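Local coordinates for protein aminopeptidase YwaD (PDB 6HC6) that hydrolyses peptides from their amino end as a secreted, two-zinc aminopeptidase of the M28 family, releasing residues such as arginine, lysine and leucine, at residues Leu150-Asp155 with Ile174-Lys179. Residues are numbered along the deposited sequence; the frame is centred on the assembly and turned at random.
Sequences LISRGD and IIYNNK
Arg153 and Asn177, one step past the paired ends of two parallel strands, illustrate how side chains can carry an association on where the sheet stops. Up to that point backbone hydrogen bonds join the strands: Ile151 N to Ile174 O, Tyr176 N to Ile151 O, and Arg153 N to Tyr176 O at 2.8 Å. Tyr176 adds side-chain contacts; its CG sits between backbone N and carbonyl carbon (chi1 63°), which carries the ring across to the neighbouring strand. There Ser152 CA sits over one face, 3.8 Å from the ring centroid in a CH-pi contact, while Leu150 CD1 meets Tyr176 CD1 at 3.6 Å. Arg153 runs out extended alongside Asn177, and its NH1 donates a hydrogen bond within the guanidinium plane to Asn177 OD1 at 2.9 Å. From the opposite face of the amide, Lys179 N grips the same oxygen, closing an Asx turn. Arg153 NH2 forms a salt bridge with the terminal carboxylate of Lys455. A leucine in place of Arg153 would probably cost Asn177 OD1 the arginine bond, leaving that from Lys179 N, and the carboxylate this salt bridge. The Arg153 side chain lies about 9 Å from that of the zinc ligand His401. The two strands, joined through helix 158-167, form a beta-alpha-beta unit of the PA domain.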
ATOM      1  N   LEU A 150      -8.802  23.760  12.197  1.00 28.23           N
ATOM      2  CA  LEU A 150      -7.377  23.451  12.157  1.00 24.29           C
ATOM      3  C   LEU A 150      -7.073  22.525  13.329  1.00 27.43           C
ATOM      4  O   LEU A 150      -7.216  22.918  14.492  1.00 28.53           O
ATOM      5  CB  LEU A 150      -6.550  24.737  12.220  1.00 25.47           C
ATOM      6  CG  LEU A 150      -5.030  24.599  12.204  1.00 27.23           C
ATOM      7  CD1 LEU A 150      -4.522  24.010  10.886  1.00 28.21           C
ATOM      8  CD2 LEU A 150      -4.411  25.968  12.449  1.00 26.26           C
ATOM      9  N   ILE A 151      -6.663  21.298  13.022  1.00 25.20           N
ATOM     10  CA  ILE A 151      -6.544  20.222  13.994  1.00 25.49           C
ATOM     11  C   ILE A 151      -5.127  19.683  13.939  1.00 27.97           C
ATOM     12  O   ILE A 151      -4.619  19.369  12.858  1.00 25.91           O
ATOM     13  CB  ILE A 151      -7.553  19.094  13.705  1.00 26.75           C
ATOM     14  CG1 ILE A 151      -8.958  19.671  13.497  1.00 30.63           C
ATOM     15  CG2 ILE A 151      -7.549  18.065  14.832  1.00 26.87           C
ATOM     16  CD1 ILE A 151     -10.011  18.622  13.183  1.00 29.90           C
ATOM     17  N   SER A 152      -4.495  19.565  15.093  1.00 25.55           N
ATOM     18  CA  SER A 152      -3.211  18.887  15.136  1.00 27.13           C
ATOM     19  C   SER A 152      -3.427  17.388  15.033  1.00 31.58           C
ATOM     20  O   SER A 152      -4.403  16.845  15.552  1.00 32.98           O
ATOM     21  CB  SER A 152      -2.465  19.209  16.426  1.00 34.17           C
ATOM     22  OG  SER A 152      -1.323  18.381  16.559  1.00 34.57           O
ATOM     23  N   ARG A 153      -2.506  16.721  14.356  1.00 27.09           N
ATOM     24  CA  ARG A 153      -2.484  15.268  14.399  1.00 26.32           C
ATOM     25  C   ARG A 153      -2.218  14.803  15.827  1.00 28.57           C
ATOM     26  O   ARG A 153      -1.579  15.504  16.622  1.00 30.22           O
ATOM     27  CB  ARG A 153      -1.419  14.750  13.431  1.00 30.34           C
ATOM     28  CG  ARG A 153      -1.072  13.282  13.559  1.00 32.48           C
ATOM     29  CD  ARG A 153       0.078  12.902  12.639  1.00 29.53           C
ATOM     30  NE  ARG A 153       0.187  11.441  12.542  1.00 29.27           N
ATOM     31  CZ  ARG A 153       1.268  10.802  12.109  1.00 38.52           C
ATOM     32  NH1 ARG A 153       2.334  11.500  11.740  1.00 34.93           N
ATOM     33  NH2 ARG A 153       1.292   9.470  12.058  1.00 31.79           N
ATOM     34  N   GLY A 154      -2.751  13.635  16.167  1.00 28.95           N
ATOM     35  CA  GLY A 154      -2.493  13.007  17.453  1.00 34.39           C
ATOM     36  C   GLY A 154      -3.712  12.435  18.154  1.00 41.18           C
ATOM     37  O   GLY A 154      -4.826  12.952  18.047  1.00 35.09           O
ATOM     38  N   ASP A 155      -3.491  11.341  18.889  1.00 49.54           N
ATOM     39  CA  ASP A 155      -4.497  10.675  19.714  1.00 54.40           C
ATOM     40  C   ASP A 155      -5.579  10.008  18.866  1.00 53.06           C
ATOM     41  O   ASP A 155      -5.664   8.776  18.826  1.00 50.91           O
ATOM     42  CB  ASP A 155      -5.139  11.654  20.709  1.00 59.38           C
ATOM     43  CG  ASP A 155      -4.180  12.088  21.811  1.00 60.37           C
ATOM     44  OD1 ASP A 155      -2.960  11.888  21.646  1.00 59.79           O
ATOM     45  OD2 ASP A 155      -4.651  12.624  22.840  1.00 61.55           O
ATOM     46  N   ILE A 174      -8.366  21.125   8.176  1.00 23.84           N
ATOM     47  CA  ILE A 174      -6.935  21.068   7.903  1.00 23.25           C
ATOM     48  C   ILE A 174      -6.285  20.369   9.088  1.00 21.92           C
ATOM     49  O   ILE A 174      -6.373  20.848  10.226  1.00 25.14           O
ATOM     50  CB  ILE A 174      -6.345  22.472   7.690  1.00 24.42           C
ATOM     51  CG1 ILE A 174      -7.104  23.204   6.575  1.00 21.25           C
ATOM     52  CG2 ILE A 174      -4.853  22.394   7.416  1.00 24.07           C
ATOM     53  CD1 ILE A 174      -6.708  24.666   6.407  1.00 24.94           C
ATOM     54  N   ILE A 175      -5.660  19.225   8.838  1.00 25.05           N
ATOM     55  CA  ILE A 175      -4.948  18.484   9.870  1.00 23.98           C
ATOM     56  C   ILE A 175      -3.463  18.659   9.608  1.00 23.76           C
ATOM     57  O   ILE A 175      -3.002  18.428   8.488  1.00 24.98           O
ATOM     58  CB  ILE A 175      -5.343  16.995   9.878  1.00 23.76           C
ATOM     59  CG1 ILE A 175      -6.860  16.855  10.035  1.00 26.11           C
ATOM     60  CG2 ILE A 175      -4.618  16.272  10.996  1.00 23.55           C
ATOM     61  CD1 ILE A 175      -7.386  15.422   9.944  1.00 27.35           C
ATOM     62  N   TYR A 176      -2.715  19.103  10.614  1.00 24.58           N
ATOM     63  CA  TYR A 176      -1.284  19.289  10.431  1.00 24.25           C
ATOM     64  C   TYR A 176      -0.496  18.275  11.249  1.00 28.17           C
ATOM     65  O   TYR A 176      -0.885  17.911  12.366  1.00 29.02           O
ATOM     66  CB  TYR A 176      -0.846  20.719  10.767  1.00 21.22           C
ATOM     67  CG  TYR A 176      -1.040  21.183  12.184  1.00 26.01           C
ATOM     68  CD1 TYR A 176      -2.255  21.733  12.598  1.00 28.61           C
ATOM     69  CD2 TYR A 176       0.008  21.152  13.091  1.00 32.74           C
ATOM     70  CE1 TYR A 176      -2.423  22.203  13.899  1.00 32.08           C
ATOM     71  CE2 TYR A 176      -0.155  21.623  14.390  1.00 34.01           C
ATOM     72  CZ  TYR A 176      -1.369  22.141  14.784  1.00 31.10           C
ATOM     73  OH  TYR A 176      -1.524  22.603  16.076  1.00 35.42           O
ATOM     74  N   ASN A 177       0.610  17.819  10.670  1.00 27.38           N
ATOM     75  CA  ASN A 177       1.423  16.788  11.295  1.00 29.59           C
ATOM     76  C   ASN A 177       1.958  17.278  12.634  1.00 26.75           C
ATOM     77  O   ASN A 177       2.230  18.464  12.818  1.00 29.19           O
ATOM     78  CB  ASN A 177       2.580  16.409  10.373  1.00 23.08           C
ATOM     79  CG  ASN A 177       2.982  14.964  10.509  1.00 26.05           C
ATOM     80  OD1 ASN A 177       2.875  14.373  11.583  1.00 30.14           O
ATOM     81  ND2 ASN A 177       3.467  14.382   9.415  1.00 26.06           N
ATOM     82  N   ASN A 178       2.081  16.358  13.587  1.00 33.53           N
ATOM     83  CA  ASN A 178       2.804  16.629  14.822  1.00 32.74           C
ATOM     84  C   ASN A 178       4.242  16.146  14.747  1.00 36.43           C
ATOM     85  O   ASN A 178       4.971  16.239  15.737  1.00 41.71           O
ATOM     86  CB  ASN A 178       2.098  15.983  16.018  1.00 40.15           C
ATOM     87  CG  ASN A 178       2.047  14.462  15.925  1.00 43.54           C
ATOM     88  OD1 ASN A 178       2.181  13.882  14.851  1.00 39.43           O
ATOM     89  ND2 ASN A 178       1.854  13.816  17.065  1.00 48.06           N
ATOM     90  N   LYS A 179       4.658  15.631  13.596  1.00 31.40           N
ATOM     91  CA  LYS A 179       6.014  15.170  13.354  1.00 38.16           C
ATOM     92  C   LYS A 179       6.586  15.914  12.157  1.00 38.33           C
ATOM     93  O   LYS A 179       5.858  16.268  11.220  1.00 37.52           O
ATOM     94  CB  LYS A 179       6.047  13.653  13.086  1.00 45.68           C
ATOM     95  CG  LYS A 179       5.553  12.806  14.246  1.00 49.23           C
ATOM     96  CD  LYS A 179       6.304  13.165  15.512  1.00 56.82           C
ATOM     97  CE  LYS A 179       5.835  12.349  16.704  1.00 63.86           C
ATOM     98  NZ  LYS A 179       6.515  12.811  17.952  1.00 65.01           N
TER